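Local structure of SnoaL-like domain-containing protein (Burkholderia thailandensis E264, 3H3H) at residues F77-T82 and V89-R94; D19-H24 and P73-E78. The protein is of unknown function but has a SnoaL-like domain of the NTF2 clan, a fold that commonly holds small molecules in a pocket. All blocks are in the same frame, centred on the assembly; numbering follows the deposited sequence. Where two conformers were deposited one is given.

Contact 1 (F77-T82 and V89-R94); sequences FEWIAT and VAIHYR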
loop_
_atom_site.group_PDB
_atom_site.type_symbol
_atom_site.label_atom_id
_atom_site.label_comp_id
_atom_site.label_asym_id
_atom_site.label_seq_id
_atom_site.Cartn_x
_atom_site.Cartn_y
_atom_site.Cartn_z
ATOM N N PHE B 77 -13.227 -8.537 -9.420
ATOM C CA PHE B 77 -12.011 -8.522 -8.613
ATOM C C PHE B 77 -12.061 -9.698 -7.664
ATOM O O PHE B 77 -13.102 -9.963 -7.103
ATOM C CB PHE B 77 -11.977 -7.290 -7.751
ATOM C CG PHE B 77 -11.835 -5.991 -8.508
ATOM C CD1 PHE B 77 -11.425 -5.955 -9.846
ATOM C CD2 PHE B 77 -12.030 -4.822 -7.866
ATOM C CE1 PHE B 77 -11.266 -4.724 -10.481
ATOM C CE2 PHE B 77 -11.897 -3.580 -8.487
ATOM C CZ PHE B 77 -11.494 -3.529 -9.780
ATOM N N GLU B 78 -10.938 -10.395 -7.491
ATOM C CA GLU B 78 -10.852 -11.456 -6.472
ATOM C C GLU B 78 -10.069 -10.971 -5.296
ATOM O O GLU B 78 -8.875 -10.721 -5.418
ATOM C CB GLU B 78 -10.203 -12.770 -7.034
ATOM C CG GLU B 78 -9.968 -13.809 -5.958
ATOM C CD GLU B 78 -9.519 -15.139 -6.498
ATOM O OE1 GLU B 78 -9.367 -15.278 -7.723
ATOM O OE2 GLU B 78 -9.326 -16.027 -5.671
ATOM N N TRP B 79 -10.697 -10.964 -4.134
ATOM C CA TRP B 79 -10.036 -10.547 -2.899
ATOM C C TRP B 79 -9.060 -11.575 -2.376
ATOM O O TRP B 79 -9.444 -12.716 -2.118
ATOM C CB TRP B 79 -11.080 -10.259 -1.868
ATOM C CG TRP B 79 -10.613 -9.763 -0.562
ATOM C CD1 TRP B 79 -9.481 -9.090 -0.287
ATOM C CD2 TRP B 79 -11.334 -9.860 0.682
ATOM N NE1 TRP B 79 -9.408 -8.790 1.033
ATOM C CE2 TRP B 79 -10.536 -9.252 1.664
ATOM C CE3 TRP B 79 -12.571 -10.392 1.049
ATOM C CZ2 TRP B 79 -10.943 -9.131 2.990
ATOM C CZ3 TRP B 79 -12.973 -10.312 2.403
ATOM C CH2 TRP B 79 -12.153 -9.706 3.353
ATOM N N ILE B 80 -7.798 -11.195 -2.277
ATOM C CA ILE B 80 -6.738 -12.074 -1.755
ATOM C C ILE B 80 -6.443 -11.805 -0.289
ATOM O O ILE B 80 -6.581 -12.714 0.533
ATOM C CB ILE B 80 -5.449 -11.984 -2.574
ATOM C CG1 ILE B 80 -5.730 -12.392 -4.026
ATOM C CG2 ILE B 80 -4.354 -12.833 -1.939
ATOM C CD1 ILE B 80 -4.581 -12.071 -5.002
ATOM N N ALA B 81 -6.114 -10.569 0.080
ATOM C CA ALA B 81 -5.824 -10.312 1.482
ATOM C C ALA B 81 -6.052 -8.860 1.807
ATOM O O ALA B 81 -5.991 -8.008 0.935
ATOM C CB ALA B 81 -4.334 -10.648 1.755
ATOM N N THR B 82 -6.247 -8.560 3.085
ATOM C CA THR B 82 -6.318 -7.186 3.513
ATOM C C THR B 82 -5.345 -6.997 4.664
ATOM O O THR B 82 -5.287 -7.846 5.575
ATOM C CB THR B 82 -7.710 -6.817 3.995
ATOM O OG1 THR B 82 -8.549 -6.646 2.860
ATOM C CG2 THR B 82 -7.670 -5.485 4.687
ATOM N N VAL B 89 -5.792 0.967 4.922
ATOM C CA VAL B 89 -6.058 -0.440 4.666
ATOM C C VAL B 89 -5.462 -0.719 3.305
ATOM O O VAL B 89 -5.569 0.097 2.395
ATOM C CB VAL B 89 -7.565 -0.720 4.678
ATOM C CG1 VAL B 89 -7.905 -2.100 4.196
ATOM C CG2 VAL B 89 -8.099 -0.554 6.130
ATOM N N ALA B 90 -4.855 -1.874 3.147
ATOM C CA ALA B 90 -4.327 -2.293 1.847
ATOM C C ALA B 90 -5.093 -3.495 1.424
ATOM O O ALA B 90 -5.165 -4.473 2.180
ATOM C CB ALA B 90 -2.837 -2.680 1.951
ATOM N N ILE B 91 -5.725 -3.414 0.262
ATOM C CA ILE B 91 -6.456 -4.535 -0.288
ATOM C C ILE B 91 -5.636 -5.114 -1.417
ATOM O O ILE B 91 -5.359 -4.437 -2.382
ATOM C CB ILE B 91 -7.851 -4.149 -0.808
ATOM C CG1 ILE B 91 -8.694 -3.497 0.324
ATOM C CG2 ILE B 91 -8.607 -5.418 -1.381
ATOM C CD1 ILE B 91 -10.159 -3.134 -0.139
ATOM N N HIS B 92 -5.332 -6.407 -1.310
ATOM C CA HIS B 92 -4.571 -7.129 -2.317
ATOM C C HIS B 92 -5.615 -7.962 -3.021
ATOM O O HIS B 92 -6.376 -8.704 -2.394
ATOM C CB HIS B 92 -3.487 -7.938 -1.606
ATOM C CG HIS B 92 -2.647 -8.774 -2.501
ATOM N ND1 HIS B 92 -2.138 -8.313 -3.696
ATOM C CD2 HIS B 92 -2.207 -10.045 -2.356
ATOM C CE1 HIS B 92 -1.425 -9.278 -4.258
ATOM N NE2 HIS B 92 -1.419 -10.326 -3.452
ATOM N N TYR B 93 -5.651 -7.835 -4.334
ATOM C CA TYR B 93 -6.670 -8.520 -5.098
ATOM C C TYR B 93 -6.204 -8.757 -6.501
ATOM O O TYR B 93 -5.146 -8.269 -6.914
ATOM C CB TYR B 93 -7.951 -7.685 -5.100
ATOM C CG TYR B 93 -7.885 -6.354 -5.814
ATOM C CD1 TYR B 93 -7.457 -5.215 -5.178
ATOM C CD2 TYR B 93 -8.362 -6.203 -7.127
ATOM C CE1 TYR B 93 -7.470 -4.015 -5.824
ATOM C CE2 TYR B 93 -8.369 -5.005 -7.757
ATOM C CZ TYR B 93 -7.948 -3.897 -7.108
ATOM O OH TYR B 93 -7.968 -2.670 -7.765
ATOM N N ARG B 94 -6.904 -9.653 -7.175
ATOM C CA ARG B 94 -6.670 -9.901 -8.567
ATOM C C ARG B 94 -7.670 -9.136 -9.395
ATOM O O ARG B 94 -8.877 -9.285 -9.197
ATOM C CB ARG B 94 -6.765 -11.397 -8.819
ATOM C CG ARG B 94 -6.494 -11.770 -10.265
ATOM C CD ARG B 94 -6.372 -13.292 -10.318
ATOM N NE ARG B 94 -6.020 -13.766 -11.648
ATOM C CZ ARG B 94 -6.886 -14.060 -12.595
ATOM N NH1 ARG B 94 -8.192 -13.951 -12.396
ATOM N NH2 ARG B 94 -6.430 -14.487 -13.766
HETATM O O HOH W 1 -9.680 -13.823 -10.014
#

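Contact 2 (D19-H24 and P73-E78); sequences DAWNAH and PDLHFE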
loop_
_atom_site.group_PDB
_atom_site.type_symbol
_atom_site.label_atom_id
_atom_site.label_comp_id
_atom_site.label_asym_id
_atom_site.label_seq_id
_atom_site.Cartn_x
_atom_site.Cartn_y
_atom_site.Cartn_z
ATOM N N ASP B 19 -17.177 -6.237 -3.119
ATOM C CA ASP B 19 -18.541 -6.577 -3.547
ATOM C C ASP B 19 -19.133 -5.452 -4.361
ATOM O O ASP B 19 -19.881 -5.737 -5.288
ATOM C CB ASP B 19 -19.424 -6.879 -2.359
ATOM C CG ASP B 19 -19.124 -8.244 -1.739
ATOM O OD1 ASP B 19 -18.316 -9.016 -2.286
ATOM O OD2 ASP B 19 -19.693 -8.537 -0.688
ATOM N N ALA B 20 -18.822 -4.197 -4.041
ATOM C CA ALA B 20 -19.416 -3.065 -4.759
ATOM C C ALA B 20 -18.890 -3.028 -6.202
ATOM O O ALA B 20 -19.651 -2.829 -7.162
ATOM C CB ALA B 20 -19.127 -1.745 -4.055
ATOM N N TRP B 21 -17.590 -3.214 -6.360
ATOM C CA TRP B 21 -16.993 -3.329 -7.668
ATOM C C TRP B 21 -17.585 -4.491 -8.454
ATOM O O TRP B 21 -17.985 -4.343 -9.611
ATOM C CB TRP B 21 -15.468 -3.460 -7.555
ATOM C CG TRP B 21 -14.857 -2.076 -7.400
ATOM C CD1 TRP B 21 -14.460 -1.478 -6.249
ATOM C CD2 TRP B 21 -14.625 -1.142 -8.451
ATOM N NE1 TRP B 21 -13.983 -0.236 -6.514
ATOM C CE2 TRP B 21 -14.063 -0.008 -7.859
ATOM C CE3 TRP B 21 -14.819 -1.156 -9.837
ATOM C CZ2 TRP B 21 -13.745 1.115 -8.579
ATOM C CZ3 TRP B 21 -14.465 -0.023 -10.557
ATOM C CH2 TRP B 21 -13.915 1.080 -9.918
ATOM N N ASN B 22 -17.720 -5.645 -7.796
ATOM C CA ASN B 22 -18.197 -6.847 -8.466
ATOM C C ASN B 22 -19.652 -6.736 -8.890
ATOM O O ASN B 22 -20.100 -7.402 -9.858
ATOM C CB ASN B 22 -17.917 -8.086 -7.606
ATOM C CG ASN B 22 -16.438 -8.441 -7.627
ATOM O OD1 ASN B 22 -15.735 -7.922 -8.479
ATOM N ND2 ASN B 22 -15.960 -9.303 -6.726
ATOM N N ALA B 23 -20.402 -5.938 -8.125
ATOM C CA ALA B 23 -21.793 -5.617 -8.409
ATOM C C ALA B 23 -21.899 -4.523 -9.462
ATOM O O ALA B 23 -22.999 -4.226 -9.938
ATOM C CB ALA B 23 -22.475 -5.191 -7.161
ATOM N N HIS B 24 -20.759 -3.943 -9.842
ATOM C CA HIS B 24 -20.738 -2.852 -10.834
ATOM C C HIS B 24 -21.686 -1.695 -10.455
ATOM O O HIS B 24 -22.458 -1.149 -11.302
ATOM C CB HIS B 24 -21.084 -3.384 -12.208
ATOM C CG HIS B 24 -20.311 -4.591 -12.616
ATOM N ND1 HIS B 24 -20.908 -5.641 -13.276
ATOM C CD2 HIS B 24 -19.012 -4.945 -12.445
ATOM C CE1 HIS B 24 -20.012 -6.589 -13.492
ATOM N NE2 HIS B 24 -18.850 -6.175 -13.029
ATOM N N PRO B 73 -17.776 -4.910 -18.864
ATOM C CA PRO B 73 -19.092 -5.150 -18.259
ATOM C C PRO B 73 -19.146 -6.326 -17.308
ATOM O O PRO B 73 -20.051 -6.423 -16.459
ATOM C CB PRO B 73 -20.003 -5.377 -19.487
ATOM C CG PRO B 73 -19.123 -5.764 -20.541
ATOM C CD PRO B 73 -17.846 -5.037 -20.330
ATOM N N ASP B 74 -18.174 -7.208 -17.427
ATOM C CA ASP B 74 -18.075 -8.336 -16.525
ATOM C C ASP B 74 -16.799 -8.201 -15.693
ATOM O O ASP B 74 -16.110 -9.181 -15.412
ATOM C CB ASP B 74 -18.106 -9.643 -17.324
ATOM C CG ASP B 74 -19.288 -9.721 -18.254
ATOM O OD1 ASP B 74 -19.102 -10.153 -19.410
ATOM O OD2 ASP B 74 -20.404 -9.342 -17.839
ATOM N N LEU B 75 -16.480 -6.958 -15.321
ATOM C CA LEU B 75 -15.383 -6.666 -14.421
ATOM C C LEU B 75 -15.567 -7.443 -13.130
ATOM O O LEU B 75 -16.661 -7.508 -12.571
ATOM C CB LEU B 75 -15.349 -5.160 -14.080
ATOM C CG LEU B 75 -14.325 -4.691 -13.043
ATOM C CD1 LEU B 75 -13.813 -3.221 -13.191
ATOM C CD2 LEU B 75 -14.886 -4.826 -11.598
ATOM N N HIS B 76 -14.469 -8.006 -12.634
ATOM C CA HIS B 76 -14.541 -8.806 -11.419
ATOM C C HIS B 76 -13.222 -8.789 -10.734
ATOM O O HIS B 76 -12.232 -9.044 -11.389
ATOM C CB HIS B 76 -14.886 -10.233 -11.805
ATOM C CG HIS B 76 -15.033 -11.131 -10.620
ATOM N ND1 HIS B 76 -16.156 -11.120 -9.825
ATOM C CD2 HIS B 76 -14.184 -12.023 -10.070
ATOM C CE1 HIS B 76 -15.990 -11.966 -8.827
ATOM N NE2 HIS B 76 -14.815 -12.549 -8.968
ATOM N N PHE B 77 -13.227 -8.537 -9.420
ATOM C CA PHE B 77 -12.011 -8.522 -8.613
ATOM C C PHE B 77 -12.061 -9.698 -7.664
ATOM O O PHE B 77 -13.102 -9.963 -7.103
ATOM C CB PHE B 77 -11.977 -7.290 -7.751
ATOM C CG PHE B 77 -11.835 -5.991 -8.508
ATOM C CD1 PHE B 77 -11.425 -5.955 -9.846
ATOM C CD2 PHE B 77 -12.030 -4.822 -7.866
ATOM C CE1 PHE B 77 -11.266 -4.724 -10.481
ATOM C CE2 PHE B 77 -11.897 -3.580 -8.487
ATOM C CZ PHE B 77 -11.494 -3.529 -9.780
ATOM N N GLU B 78 -10.938 -10.395 -7.491
ATOM C CA GLU B 78 -10.852 -11.456 -6.472
ATOM C C GLU B 78 -10.069 -10.971 -5.296
ATOM O O GLU B 78 -8.875 -10.721 -5.418
ATOM C CB GLU B 78 -10.203 -12.770 -7.034
ATOM C CG GLU B 78 -9.968 -13.809 -5.958
ATOM C CD GLU B 78 -9.519 -15.139 -6.498
ATOM O OE1 GLU B 78 -9.367 -15.278 -7.723
ATOM O OE2 GLU B 78 -9.326 -16.027 -5.671
HETATM O O HOH W 2 -18.260 -9.312 -10.981
#

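Contact 1 (F77-T82 and V89-R94)
The F77 ring carries Y93 CE2 over the centre of one face, 3.5 Å above its plane. The two side chains run side by side in the same direction, with ring planes 38° apart. Y93 has its CG between the backbone N and the carbonyl carbon (chi1 66°), which sets the ring beside F77. The Y93 hydroxyl bonds to E103, and the side chain lies near a bound unidentified ligand. The H92 ring takes I80 CD1 over one face, offset toward the rim, as a CH-pi contact; I80 CG2 meets H92 CD2 at 3.5 Å. H92 ND1 bonds to A101 O. The W79 indole receives H92 O at its edge, near the plane. Its NE1 gives a bent bond to T82 OG1 (2.9 Å, 133° at the hydrogen), and that hydroxyl is also bonded to S14.

The backbones pair antiparallel, with E78 and R94 exchanging two bonds. I80 and A81 both face H92, a classic beta bulge. H92 O therefore accepts from I80 N at 2.9 Å and A81 N at 3.1 Å. Both donors are tilted from its carbonyl plane.

At the exposed end, one water links E78 OE1 to R94 NH1, whose charged atoms stand 5.0 Å apart. Any attraction between them is thus probably softened by solvent, while the buried hairpin relies on backbone bonds and aromatic packing.

Contact 2 (D19-H24 and P73-E78)
N22 of helix 7-22 reaches H76 and F77 in the loop before strand 78-84. Its CB passes near H76 ND1. Its CG lies 3.5 Å from that nitrogen, and the amide plane is 13° from the H76 ring plane. OD1 accepts from F77 N at 2.7 Å, in the carbonyl plane and on a lone pair. ND2 gives to F77 O at 3.0 Å, with the acceptor in the amide plane. Both bonds are nearly straight, 169° at the hydrogen. The amide thus matches the N-H and C=O of one residue, and the pair of bonds fixes its rotation.

W21 packs into the buried interior. F77 CE2 lies over one face of the indole, 3.4 Å above the plane and toward the rim. L75 CD1 meets W21 CE3, and L75 CD2 packs on one face of the F77 ring. W65 meets W21 edge-to-face.

H24 NE2 donates to L75 O at 2.6 Å, close to the imidazole plane. With CG anti to the carbonyl carbon (chi1 -50°), the H24 ring sits over N22 O, 3.6 Å from its plane. A water gives hydrogens to both N22 O and L75 O and bonds H76 ND1.

H24 has positive phi and closes the helix in a Schellman motif. The result is a capped helix end tied to a loop of the NTF2-like alpha+beta fold, with W21 near the unidentified ligand.

How the contacts relate
Contact 1 is mostly buried and joins two neighbouring strands of the sheet, 78-84 and 88-94. Contact 2 is partly buried and ties the end of helix 7-22 to the loop that leads into the first of these strands. F77 belongs to both: its ring touches both W21 and Y93, while its backbone polar atoms go to the helix side. The chemistry differs accordingly. Contact 1 rests on strand-to-strand backbone bonds, whereas contact 2 uses side-chain amide and imidazole groups to bond a loop backbone. Contact 1 also lies beside the second subunit, whose H92 meets H92 here; contact 2 touches no other chain of the assembly.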